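Local atomic coordinates of putative methylthioribose-1-phosphate isomerase (Pyrococcus horikoshii OT3, PDB entry 6A34), a protein that probably interconverts 5-methylthioribose 1-phosphate and 5-methylthioribulose 1-phosphate, an aldose-ketose isomerisation in the methionine salvage pathway. Residues Ser23-Leu31 against Val47-Arg57. Residues are numbered along the deposited sequence; the frame is centred on the assembly and turned at random.
Sequences SVYMINQRL and VAEAIKNMTVR
Strand 23-27 and helix 47-52 run nearly parallel, their axes 19° apart and 10.7 Å at closest approach, and the two segments draw together where Gln29 N donates a hydrogen bond of 3.0 Å to Thr55 O. Met26 fills the space between strand and helix: with CG beside its backbone N (chi1 -54°) and an extended chain beyond, it lays SD 3.6 Å from Val56 CG1, while CE reaches the methyls of Ala50 and Val47. Farther back, Val24 CG2 meets Val47 CG2 at 3.8 Å. Met54, with positive phi, forms a Schellman motif after the last helical turn. Thr55 CG2, next along, lies against the Asn28 amide, whose OD1 closes an Asx turn with Arg30 N and whose ND2 donates a hydrogen bond to Glu39 OE2. Asn53 OD1 sits over one face of the Arg30 guanidinium, near its rim, in an offset stack with planes 29° apart. Arg57, predicted to bind substrate, gives NH1 to a lone pair of Gln29 OE1 at 2.7 Å; the oxygen lies in the guanidinium plane, though the amide stands almost perpendicular. Gln29 NE2 donates a hydrogen bond to Leu172 O and Arg57 NH2 one to Asn168 OD1, so two guanidinium nitrogens are held, beside Gln206, another predicted substrate-binding residue. Strand 23-27 is the middle of a three-stranded antiparallel sheet, between 17-20 and 38-41, and helix 59-76 packs against Val24, Met26 and Val56.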
loop_
_atom_site.group_PDB
_atom_site.type_symbol
_atom_site.label_atom_id
_atom_site.label_comp_id
_atom_site.label_asym_id
_atom_site.label_seq_id
_atom_site.Cartn_x
_atom_site.Cartn_y
_atom_site.Cartn_z
ATOM N N SER A 23 -0.658 39.878 6.305
ATOM C CA SER A 23 -0.314 38.826 5.378
ATOM C C SER A 23 -0.655 37.448 5.965
ATOM O O SER A 23 -0.395 37.163 7.163
ATOM C CB SER A 23 1.136 38.946 5.009
ATOM O OG SER A 23 1.339 40.097 4.210
ATOM N N VAL A 24 -1.237 36.595 5.117
ATOM C CA VAL A 24 -1.476 35.203 5.459
ATOM C C VAL A 24 -0.261 34.384 5.023
ATOM O O VAL A 24 0.150 34.441 3.870
ATOM C CB VAL A 24 -2.771 34.669 4.828
ATOM C CG1 VAL A 24 -3.010 33.215 5.202
ATOM C CG2 VAL A 24 -3.972 35.511 5.216
ATOM N N TYR A 25 0.328 33.648 5.963
ATOM C CA TYR A 25 1.505 32.803 5.682
ATOM C C TYR A 25 1.118 31.325 5.789
ATOM O O TYR A 25 0.571 30.949 6.779
ATOM C CB TYR A 25 2.635 33.091 6.673
ATOM C CG TYR A 25 3.222 34.487 6.639
ATOM C CD1 TYR A 25 2.551 35.568 7.196
ATOM C CD2 TYR A 25 4.491 34.721 6.124
ATOM C CE1 TYR A 25 3.098 36.842 7.206
ATOM C CE2 TYR A 25 5.054 35.990 6.128
ATOM C CZ TYR A 25 4.360 37.062 6.674
ATOM O OH TYR A 25 4.903 38.320 6.685
ATOM N N MET A 26 1.458 30.515 4.775
ATOM C CA MET A 26 1.110 29.089 4.702
ATOM C C MET A 26 2.348 28.267 4.333
ATOM O O MET A 26 3.055 28.564 3.343
ATOM C CB MET A 26 0.051 28.798 3.636
ATOM C CG MET A 26 -1.193 29.617 3.758
ATOM S SD MET A 26 -2.370 29.100 2.512
ATOM C CE MET A 26 -3.655 30.342 2.659
ATOM N N ILE A 27 2.595 27.210 5.107
ATOM C CA ILE A 27 3.495 26.189 4.644
ATOM C C ILE A 27 2.970 25.714 3.286
ATOM O O ILE A 27 1.772 25.558 3.132
ATOM C CB ILE A 27 3.611 25.037 5.652
ATOM C CG1 ILE A 27 4.284 25.511 6.936
ATOM C CG2 ILE A 27 4.352 23.856 5.023
ATOM C CD1 ILE A 27 4.226 24.497 8.050
ATOM N N ASN A 28 3.865 25.568 2.300
ATOM C CA ASN A 28 3.470 25.124 0.978
ATOM C C ASN A 28 3.527 23.598 0.942
ATOM O O ASN A 28 4.597 23.003 0.701
ATOM C CB ASN A 28 4.332 25.691 -0.149
ATOM C CG ASN A 28 3.680 25.481 -1.497
ATOM O OD1 ASN A 28 3.037 24.453 -1.725
ATOM N ND2 ASN A 28 3.763 26.484 -2.356
ATOM N N GLN A 29 2.362 22.984 1.140
ATOM C CA GLN A 29 2.251 21.533 1.282
ATOM C C GLN A 29 2.313 20.863 -0.101
ATOM O O GLN A 29 2.434 19.643 -0.157
ATOM C CB GLN A 29 0.980 21.177 2.064
ATOM C CG GLN A 29 0.956 21.753 3.487
ATOM C CD GLN A 29 -0.051 21.092 4.403
ATOM O OE1 GLN A 29 -0.187 19.869 4.402
ATOM N NE2 GLN A 29 -0.765 21.893 5.193
ATOM N N ARG A 30 2.252 21.647 -1.194
ATOM C CA ARG A 30 2.463 21.110 -2.551
ATOM C C ARG A 30 3.948 20.863 -2.838
ATOM O O ARG A 30 4.255 20.059 -3.673
ATOM C CB ARG A 30 1.942 22.046 -3.641
ATOM C CG ARG A 30 0.428 22.071 -3.751
ATOM C CD ARG A 30 -0.011 23.452 -4.226
ATOM N NE ARG A 30 0.743 23.929 -5.380
ATOM C CZ ARG A 30 0.489 23.577 -6.639
ATOM N NH1 ARG A 30 -0.542 22.790 -6.923
ATOM N NH2 ARG A 30 1.277 24.010 -7.607
ATOM N N LEU A 31 4.851 21.574 -2.170
ATOM C CA LEU A 31 6.279 21.451 -2.460
ATOM C C LEU A 31 6.911 20.337 -1.607
ATOM O O LEU A 31 7.989 19.861 -1.927
ATOM C CB LEU A 31 6.961 22.811 -2.236
ATOM C CG LEU A 31 6.494 23.932 -3.170
ATOM C CD1 LEU A 31 7.195 25.258 -2.877
ATOM C CD2 LEU A 31 6.674 23.547 -4.639
ATOM N N VAL A 47 -5.194 34.029 -1.300
ATOM C CA VAL A 47 -5.550 33.085 -0.222
ATOM C C VAL A 47 -6.562 32.067 -0.772
ATOM O O VAL A 47 -6.469 30.873 -0.514
ATOM C CB VAL A 47 -6.134 33.832 1.002
ATOM C CG1 VAL A 47 -6.772 32.911 2.025
ATOM C CG2 VAL A 47 -5.105 34.724 1.676
ATOM N N ALA A 48 -7.555 32.563 -1.518
ATOM C CA ALA A 48 -8.591 31.706 -2.089
ATOM C C ALA A 48 -7.935 30.676 -3.020
ATOM O O ALA A 48 -8.183 29.485 -2.914
ATOM C CB ALA A 48 -9.641 32.542 -2.804
ATOM N N GLU A 49 -7.071 31.161 -3.910
ATOM C CA GLU A 49 -6.373 30.318 -4.863
ATOM C C GLU A 49 -5.565 29.238 -4.107
ATOM O O GLU A 49 -5.551 28.080 -4.513
ATOM C CB GLU A 49 -5.527 31.206 -5.786
ATOM C CG GLU A 49 -4.842 30.476 -6.933
ATOM C CD GLU A 49 -5.747 29.638 -7.835
ATOM O OE1 GLU A 49 -6.943 30.015 -8.015
ATOM O OE2 GLU A 49 -5.253 28.596 -8.349
ATOM N N ALA A 50 -4.929 29.613 -2.989
ATOM C CA ALA A 50 -4.077 28.716 -2.178
ATOM C C ALA A 50 -4.924 27.643 -1.482
ATOM O O ALA A 50 -4.448 26.546 -1.237
ATOM C CB ALA A 50 -3.266 29.515 -1.192
ATOM N N ILE A 51 -6.199 27.930 -1.210
ATOM C CA ILE A 51 -7.102 26.890 -0.733
ATOM C C ILE A 51 -7.452 25.932 -1.889
ATOM O O ILE A 51 -7.392 24.727 -1.704
ATOM C CB ILE A 51 -8.355 27.499 -0.082
ATOM C CG1 ILE A 51 -8.028 28.118 1.279
ATOM C CG2 ILE A 51 -9.467 26.466 0.029
ATOM C CD1 ILE A 51 -8.916 29.276 1.631
ATOM N N LYS A 52 -7.845 26.475 -3.046
ATOM C CA LYS A 52 -8.211 25.677 -4.240
ATOM C C LYS A 52 -7.034 24.813 -4.721
ATOM O O LYS A 52 -7.241 23.672 -5.101
ATOM C CB LYS A 52 -8.625 26.568 -5.415
ATOM C CG LYS A 52 -10.099 26.942 -5.512
ATOM C CD LYS A 52 -10.567 27.253 -6.947
ATOM C CE LYS A 52 -9.522 27.951 -7.800
ATOM N NZ LYS A 52 -10.098 28.540 -9.032
ATOM N N ASN A 53 -5.850 25.430 -4.765
ATOM C CA ASN A 53 -4.496 24.880 -5.008
ATOM C C ASN A 53 -4.101 23.705 -4.099
ATOM O O ASN A 53 -3.146 23.007 -4.412
ATOM C CB ASN A 53 -3.414 25.911 -4.635
ATOM C CG ASN A 53 -2.690 26.447 -5.841
ATOM O OD1 ASN A 53 -2.654 25.774 -6.861
ATOM N ND2 ASN A 53 -2.113 27.631 -5.734
ATOM N N MET A 54 -4.698 23.623 -2.902
ATOM C CA MET A 54 -4.242 22.746 -1.799
ATOM C C MET A 54 -2.775 23.039 -1.403
ATOM O O MET A 54 -2.008 22.141 -0.977
ATOM C CB MET A 54 -4.473 21.278 -2.169
ATOM C CG MET A 54 -5.956 21.028 -2.461
ATOM S SD MET A 54 -6.425 19.319 -2.828
ATOM C CE MET A 54 -8.077 19.569 -3.489
ATOM N N THR A 55 -2.399 24.327 -1.479
ATOM C CA THR A 55 -1.169 24.862 -0.865
ATOM C C THR A 55 -1.266 24.678 0.660
ATOM O O THR A 55 -0.306 24.326 1.352
ATOM C CB THR A 55 -0.965 26.331 -1.271
ATOM O OG1 THR A 55 -0.707 26.404 -2.679
ATOM C CG2 THR A 55 0.165 27.007 -0.526
ATOM N N VAL A 56 -2.469 24.914 1.168
ATOM C CA VAL A 56 -2.861 24.518 2.489
ATOM C C VAL A 56 -3.823 23.336 2.349
ATOM O O VAL A 56 -4.600 23.274 1.389
ATOM C CB VAL A 56 -3.516 25.680 3.273
ATOM C CG1 VAL A 56 -4.671 26.338 2.515
ATOM C CG2 VAL A 56 -4.004 25.213 4.625
ATOM N N ARG A 57 -3.759 22.420 3.318
ATOM C CA ARG A 57 -4.704 21.311 3.453
ATOM C C ARG A 57 -4.877 21.006 4.939
ATOM O O ARG A 57 -4.219 21.631 5.769
ATOM C CB ARG A 57 -4.219 20.075 2.695
ATOM C CG ARG A 57 -2.812 19.647 3.068
ATOM C CD ARG A 57 -2.670 18.128 3.026
ATOM N NE ARG A 57 -3.279 17.467 4.183
ATOM C CZ ARG A 57 -2.636 17.180 5.307
ATOM N NH1 ARG A 57 -1.542 17.861 5.625
ATOM N NH2 ARG A 57 -3.068 16.189 6.079
#